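Local atomic coordinates of aldehyde dehydrogenase family protein (Pseudomonas syringae pv. tomato, PDB entry 5IUV), a protein that probably oxidises indole-3-acetaldehyde to the auxin indole-3-acetic acid with NAD+ as cofactor, as an aldehyde dehydrogenase. Residues Arg263-Glu267 and Asp485-Glu489; Val63-Arg67 and His234-Asp238. All blocks are in the same frame, centred on the assembly; numbering follows the deposited sequence.

Contact 1, the more buried of the two, joins strand 263-267 to the turn that leads into strand 488-496, and reaches from the subunit interface to the nicotinamide of NAD. Contact 2 lies farther out, about 24 Å from the chain centre against about 16 Å, and ties helix 56-72 to the loop before strand 239-243. Their centres are 16 Å apart, and they meet where R263 N approaches D238 O at 3.0 Å, a probable backbone hydrogen bond. Each has an arginine-carboxylate bridge. Contact 1 adds a lysine-indole CH-pi contact and bridging waters, whereas contact 2 gathers two aspartates round one arginine beside a small valine-histidine patch.

Contact 1. Residues Arg263-Glu267 and Asp485-Glu489; sequences RVWLE and DKYTE. With NAD (nicotinamide-adenine-dinucleotide), chain C.
R263 and E489 reach toward each other from opposite directions and form a salt bridge along the NE/NH2 edge of the guanidinium, the two planes 51° apart. E489 OE2 lies near the guanidinium plane beside NE, at a modelled separation too short to be taken literally, while R263 NH2 adds weak bonds to both carboxylate oxygens, to E489 OE1 at 3.3 Å. A second subunit shares this pair: its R477 forms a salt bridge with E489 OE1, and its K471 carbonyl accepts from R263 NH1.

Farther along, waters link strand 263-267 to K486, in the segment before strand 488-496. One water sits in the indole plane at the edge of W265, accepting from NE1 at 3.0 Å and donating to K486 O at 2.7 Å. Another takes a hydrogen from K486 NZ at 2.8 Å and gives one to E267 OE2 at 3.2 Å, which spans a direct gap of 4.2 Å between NZ and OE2. The lysine ammonium has its salt bridge with D478.

The aliphatic part of K486 lies over one face of the W265 indole. K486 CB stands 3.8 Å from the centroid of the five-membered ring of W265 and only 6° off its normal, a CH-pi contact; K486 CG lies over W265 CD2, and K486 CD reaches W265 CB. A bend at chi3 (-63°) then turns NZ toward the E267 end of the strand. There E267 CB packs 3.3 Å from NAD O7N, and E267 OE1 accepts a weak hydrogen bond from the carboxamide N7N. Strand 263-267 runs beside strand 239-243 in the mixed sheet of the NAD-binding domain and carries E267, the predicted active-site glutamate, to the nicotinamide near C302; the E267 end of the contact thus belongs to the cofactor cleft of an aldehyde dehydrogenase.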
loop_
_atom_site.group_PDB
_atom_site.type_symbol
_atom_site.label_atom_id
_atom_site.label_comp_id
_atom_site.label_asym_id
_atom_site.label_seq_id
_atom_site.Cartn_x
_atom_site.Cartn_y
_atom_site.Cartn_z
ATOM N N ARG A 263 -3.487 10.226 23.199
ATOM C CA ARG A 263 -4.042 9.080 22.481
ATOM C C ARG A 263 -4.078 7.871 23.420
ATOM O O ARG A 263 -3.172 7.674 24.228
ATOM C CB ARG A 263 -3.235 8.757 21.217
ATOM C CG ARG A 263 -3.380 9.772 20.092
ATOM C CD ARG A 263 -2.369 10.906 20.203
ATOM N NE ARG A 263 -2.463 11.799 19.051
ATOM C CZ ARG A 263 -3.183 12.920 19.024
ATOM N NH1 ARG A 263 -3.861 13.311 20.095
ATOM N NH2 ARG A 263 -3.212 13.659 17.923
ATOM N N VAL A 264 -5.141 7.082 23.323
ATOM C CA VAL A 264 -5.323 5.917 24.182
ATOM C C VAL A 264 -5.572 4.682 23.330
ATOM O O VAL A 264 -6.510 4.652 22.540
ATOM C CB VAL A 264 -6.509 6.109 25.158
ATOM C CG1 VAL A 264 -6.747 4.851 25.986
ATOM C CG2 VAL A 264 -6.266 7.297 26.063
ATOM N N TRP A 265 -4.724 3.672 23.487
ATOM C CA TRP A 265 -4.859 2.435 22.733
ATOM C C TRP A 265 -4.941 1.271 23.705
ATOM O O TRP A 265 -4.057 1.097 24.539
ATOM C CB TRP A 265 -3.686 2.241 21.772
ATOM C CG TRP A 265 -3.499 3.366 20.790
ATOM C CD1 TRP A 265 -2.613 4.400 20.886
ATOM C CD2 TRP A 265 -4.213 3.561 19.571
ATOM N NE1 TRP A 265 -2.729 5.226 19.797
ATOM C CE2 TRP A 265 -3.707 4.732 18.973
ATOM C CE3 TRP A 265 -5.227 2.853 18.917
ATOM C CZ2 TRP A 265 -4.184 5.213 17.758
ATOM C CZ3 TRP A 265 -5.698 3.332 17.718
ATOM C CH2 TRP A 265 -5.178 4.501 17.150
ATOM N N LEU A 266 -5.997 0.472 23.582
ATOM C CA LEU A 266 -6.325 -0.525 24.596
ATOM C C LEU A 266 -6.377 -1.945 24.049
ATOM O O LEU A 266 -6.938 -2.192 22.982
ATOM C CB LEU A 266 -7.681 -0.191 25.234
ATOM C CG LEU A 266 -7.838 1.251 25.722
ATOM C CD1 LEU A 266 -9.301 1.604 25.986
ATOM C CD2 LEU A 266 -6.989 1.457 26.965
ATOM N N GLU A 267 -5.801 -2.872 24.806
ATOM C CA GLU A 267 -5.961 -4.298 24.563
ATOM C C GLU A 267 -6.507 -4.893 25.853
ATOM O O GLU A 267 -5.802 -4.938 26.853
ATOM C CB GLU A 267 -4.633 -4.950 24.174
ATOM C CG GLU A 267 -3.985 -4.367 22.922
ATOM C CD GLU A 267 -4.178 -5.255 21.701
ATOM O OE1 GLU A 267 -4.662 -6.397 21.874
ATOM O OE2 GLU A 267 -3.840 -4.819 20.579
ATOM N N ASP A 485 1.174 2.273 13.697
ATOM C CA ASP A 485 0.274 3.418 13.596
ATOM C C ASP A 485 -0.152 3.966 14.962
ATOM O O ASP A 485 -0.588 5.106 15.059
ATOM C CB ASP A 485 -0.962 3.047 12.769
ATOM C CG ASP A 485 -0.635 2.814 11.297
ATOM O OD1 ASP A 485 0.440 3.263 10.832
ATOM O OD2 ASP A 485 -1.458 2.186 10.601
ATOM N N LYS A 486 -0.014 3.169 16.016
ATOM C CA LYS A 486 -0.356 3.641 17.356
ATOM C C LYS A 486 0.687 4.606 17.921
ATOM O O LYS A 486 0.432 5.288 18.912
ATOM C CB LYS A 486 -0.523 2.462 18.318
ATOM C CG LYS A 486 -1.615 1.496 17.915
ATOM C CD LYS A 486 -1.946 0.534 19.041
ATOM C CE LYS A 486 -0.766 -0.339 19.396
ATOM N NZ LYS A 486 -1.268 -1.540 20.134
ATOM N N TYR A 487 1.855 4.655 17.291
ATOM C CA TYR A 487 2.987 5.390 17.850
ATOM C C TYR A 487 3.424 6.541 16.957
ATOM O O TYR A 487 4.458 7.165 17.193
ATOM C CB TYR A 487 4.151 4.426 18.106
ATOM C CG TYR A 487 3.721 3.268 18.974
ATOM C CD1 TYR A 487 3.476 3.451 20.329
ATOM C CD2 TYR A 487 3.498 2.013 18.430
ATOM C CE1 TYR A 487 3.061 2.401 21.129
ATOM C CE2 TYR A 487 3.085 0.960 19.212
ATOM C CZ TYR A 487 2.863 1.157 20.566
ATOM O OH TYR A 487 2.440 0.104 21.353
ATOM N N THR A 488 2.623 6.829 15.933
ATOM C CA THR A 488 2.947 7.917 15.022
ATOM C C THR A 488 1.756 8.826 14.729
ATOM O O THR A 488 0.605 8.486 15.018
ATOM C CB THR A 488 3.501 7.385 13.676
ATOM O OG1 THR A 488 2.544 6.521 13.063
ATOM C CG2 THR A 488 4.797 6.616 13.884
ATOM N N GLU A 489 2.057 9.993 14.165
ATOM C CA GLU A 489 1.052 10.970 13.738
ATOM C C GLU A 489 1.196 11.228 12.250
ATOM O O GLU A 489 2.315 11.355 11.757
ATOM C CB GLU A 489 1.210 12.303 14.481
ATOM C CG GLU A 489 0.880 12.274 15.951
ATOM C CD GLU A 489 -0.607 12.190 16.217
ATOM O OE1 GLU A 489 -1.406 12.631 15.360
ATOM O OE2 GLU A 489 -0.982 11.678 17.288
HETATM P PA NAD C . -5.222 -4.873 35.164
HETATM O O1A NAD C . -6.250 -4.158 34.374
HETATM O O2A NAD C . -5.579 -5.056 36.626
HETATM O O5B NAD C . -3.836 -4.125 35.059
HETATM C C5B NAD C . -2.986 -4.095 33.894
HETATM C C4B NAD C . -1.905 -3.078 34.160
HETATM O O4B NAD C . -2.519 -1.809 34.470
HETATM C C3B NAD C . -0.930 -3.365 35.307
HETATM O O3B NAD C . 0.380 -2.913 34.985
HETATM C C2B NAD C . -1.517 -2.551 36.463
HETATM O O2B NAD C . -0.536 -2.210 37.438
HETATM C C1B NAD C . -2.043 -1.332 35.711
HETATM N N9A NAD C . -3.110 -0.573 36.355
HETATM C C8A NAD C . -4.017 -1.016 37.282
HETATM N N7A NAD C . -4.802 -0.079 37.757
HETATM C C5A NAD C . -4.399 1.063 37.072
HETATM C C6A NAD C . -4.875 2.391 37.081
HETATM N N6A NAD C . -5.850 2.829 37.885
HETATM N N1A NAD C . -4.288 3.271 36.236
HETATM C C2A NAD C . -3.284 2.850 35.460
HETATM N N3A NAD C . -2.742 1.631 35.377
HETATM C C4A NAD C . -3.358 0.772 36.208
HETATM O O3 NAD C . -4.981 -6.324 34.521
HETATM P PN NAD C . -4.070 -7.583 34.923
HETATM O O1N NAD C . -4.753 -8.253 36.054
HETATM O O2N NAD C . -2.670 -7.128 35.094
HETATM O O5D NAD C . -4.098 -8.472 33.596
HETATM C C5D NAD C . -5.195 -9.358 33.284
HETATM C C4D NAD C . -6.034 -8.709 32.211
HETATM O O4D NAD C . -5.217 -8.473 31.041
HETATM C C3D NAD C . -7.205 -9.545 31.710
HETATM O O3D NAD C . -8.376 -8.741 31.631
HETATM C C2D NAD C . -6.710 -9.995 30.331
HETATM O O2D NAD C . -7.716 -10.265 29.359
HETATM C C1D NAD C . -5.886 -8.773 29.865
HETATM N N1N NAD C . -4.891 -9.177 28.784
HETATM C C2N NAD C . -5.161 -8.660 27.494
HETATM C C3N NAD C . -4.282 -8.919 26.453
HETATM C C7N NAD C . -4.543 -8.463 25.040
HETATM O O7N NAD C . -5.662 -7.995 24.736
HETATM N N7N NAD C . -3.609 -8.679 24.147
HETATM C C4N NAD C . -3.158 -9.708 26.705
HETATM C C5N NAD C . -2.931 -10.232 27.973
HETATM C C6N NAD C . -3.811 -9.950 29.005
HETATM O O HOH W 1 -0.902 7.560 19.460
HETATM O O HOH W 2 -2.341 -0.874 23.093
HETATM O O HOH W 3 -4.030 -1.683 20.807
#

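Contact 2. Residues Val63-Arg67 and His234-Asp238; sequences VESAR and HMDVD
A salt-bridge network of R67, D236 and D238 joins helix 56-72 to the loop between helix 224-232 and strand 239-243, on the outer part of the NAD-binding region; the H234 side chain is about 11 Å from NAD. R67 is its centre. Its NE donates to D236 OD2 at 2.8 Å in a nearly straight bond (170°), reaching the syn side of the carboxylate from within the guanidinium plane. NH2 weakly meets the other oxygen, OD1, of the same carboxylate, making a side-on grip with the two planes 50° apart. The same NH2 also donates to D238 OD2 at 2.9 Å and to the D236 backbone O at 2.9 Å, the latter approached from above the carbonyl plane. With its chain bent at chi2 and chi3, R67 brings NE and NH2 to the two aspartates. D238 OD2 has a second donor, the backbone N of V160 in strand 149-164.

One helical turn earlier, V63 lays CG1 over a face of the H234 imidazole, 3.6 Å from CE1, while its CG2 packs against CG2 of V237 at 3.7 Å. The imidazole is held at its edges: D236 N donates in the ring plane to ND1 at 3.0 Å, inside the type I turn from H234 to V237, and NE2 bonds Q60 on the same helix.

Since ND1 accepts from a backbone N-H and NE2 faces the amide oxygen of Q60, H234 is probably neutral with its proton on NE2. R67 faces two carboxylates, so the cluster probably carries a net negative charge, and R67 is likely to stay protonated.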
loop_
_atom_site.group_PDB
_atom_site.type_symbol
_atom_site.label_atom_id
_atom_site.label_comp_id
_atom_site.label_asym_id
_atom_site.label_seq_id
_atom_site.Cartn_x
_atom_site.Cartn_y
_atom_site.Cartn_z
ATOM N N VAL A 63 9.277 11.031 32.698
ATOM C CA VAL A 63 8.709 11.684 31.525
ATOM C C VAL A 63 9.588 12.861 31.097
ATOM O O VAL A 63 9.798 13.081 29.901
ATOM C CB VAL A 63 7.258 12.152 31.782
ATOM C CG1 VAL A 63 6.768 13.042 30.643
ATOM C CG2 VAL A 63 6.331 10.941 31.946
ATOM N N GLU A 64 10.111 13.609 32.063
ATOM C CA GLU A 64 11.083 14.661 31.740
ATOM C C GLU A 64 12.292 14.077 31.012
ATOM O O GLU A 64 12.798 14.659 30.053
ATOM C CB GLU A 64 11.547 15.392 33.001
ATOM C CG GLU A 64 10.508 16.319 33.612
ATOM C CD GLU A 64 11.015 17.022 34.867
ATOM O OE1 GLU A 64 12.247 17.141 35.034
ATOM O OE2 GLU A 64 10.180 17.462 35.687
ATOM N N SER A 65 12.754 12.923 31.486
ATOM C CA SER A 65 13.854 12.203 30.857
ATOM C C SER A 65 13.483 11.737 29.449
ATOM O O SER A 65 14.246 11.926 28.500
ATOM C CB SER A 65 14.260 11.012 31.731
ATOM O OG SER A 65 15.138 10.126 31.062
ATOM N N ALA A 66 12.311 11.120 29.323
ATOM C CA ALA A 66 11.806 10.688 28.023
ATOM C C ALA A 66 11.734 11.848 27.025
ATOM O O ALA A 66 12.134 11.710 25.867
ATOM C CB ALA A 66 10.436 10.056 28.175
ATOM N N ARG A 67 11.215 12.981 27.491
ATOM C CA ARG A 67 10.975 14.151 26.645
ATOM C C ARG A 67 12.289 14.763 26.184
ATOM O O ARG A 67 12.457 15.105 25.012
ATOM C CB ARG A 67 10.141 15.199 27.397
ATOM C CG ARG A 67 10.006 16.544 26.685
ATOM C CD ARG A 67 9.188 16.419 25.400
ATOM N NE ARG A 67 7.840 15.916 25.656
ATOM C CZ ARG A 67 7.054 15.376 24.730
ATOM N NH1 ARG A 67 7.483 15.266 23.476
ATOM N NH2 ARG A 67 5.846 14.936 25.057
ATOM N N HIS A 234 -0.605 12.161 33.015
ATOM C CA HIS A 234 0.492 13.114 32.830
ATOM C C HIS A 234 0.248 14.039 31.639
ATOM O O HIS A 234 -0.146 13.589 30.569
ATOM C CB HIS A 234 1.833 12.398 32.663
ATOM C CG HIS A 234 3.007 13.261 33.006
ATOM N ND1 HIS A 234 3.480 14.242 32.161
ATOM C CD2 HIS A 234 3.783 13.312 34.114
ATOM C CE1 HIS A 234 4.506 14.853 32.730
ATOM N NE2 HIS A 234 4.712 14.306 33.915
ATOM N N MET A 235 0.497 15.332 31.834
ATOM C CA MET A 235 0.193 16.330 30.815
ATOM C C MET A 235 1.224 16.386 29.684
ATOM O O MET A 235 1.021 17.096 28.701
ATOM C CB MET A 235 0.055 17.719 31.457
ATOM C CG MET A 235 -1.109 17.824 32.436
ATOM S SD MET A 235 -2.685 17.589 31.592
ATOM C CE MET A 235 -2.775 19.111 30.653
ATOM N N ASP A 236 2.322 15.653 29.811
ATOM C CA ASP A 236 3.326 15.656 28.748
ATOM C C ASP A 236 3.585 14.252 28.190
ATOM O O ASP A 236 4.597 14.007 27.537
ATOM C CB ASP A 236 4.635 16.288 29.247
ATOM C CG ASP A 236 5.571 16.679 28.105
ATOM O OD1 ASP A 236 5.086 17.246 27.106
ATOM O OD2 ASP A 236 6.789 16.405 28.198
ATOM N N VAL A 237 2.665 13.331 28.456
ATOM C CA VAL A 237 2.679 12.034 27.785
ATOM C C VAL A 237 1.750 12.130 26.579
ATOM O O VAL A 237 0.593 12.536 26.718
ATOM C CB VAL A 237 2.232 10.890 28.730
ATOM C CG1 VAL A 237 1.971 9.603 27.953
ATOM C CG2 VAL A 237 3.274 10.652 29.822
ATOM N N ASP A 238 2.251 11.783 25.395
ATOM C CA ASP A 238 1.479 11.944 24.168
ATOM C C ASP A 238 0.497 10.804 23.940
ATOM O O ASP A 238 -0.593 11.008 23.411
ATOM C CB ASP A 238 2.416 12.057 22.956
ATOM C CG ASP A 238 3.345 13.250 23.053
ATOM O OD1 ASP A 238 2.857 14.384 22.887
ATOM O OD2 ASP A 238 4.556 13.061 23.303
#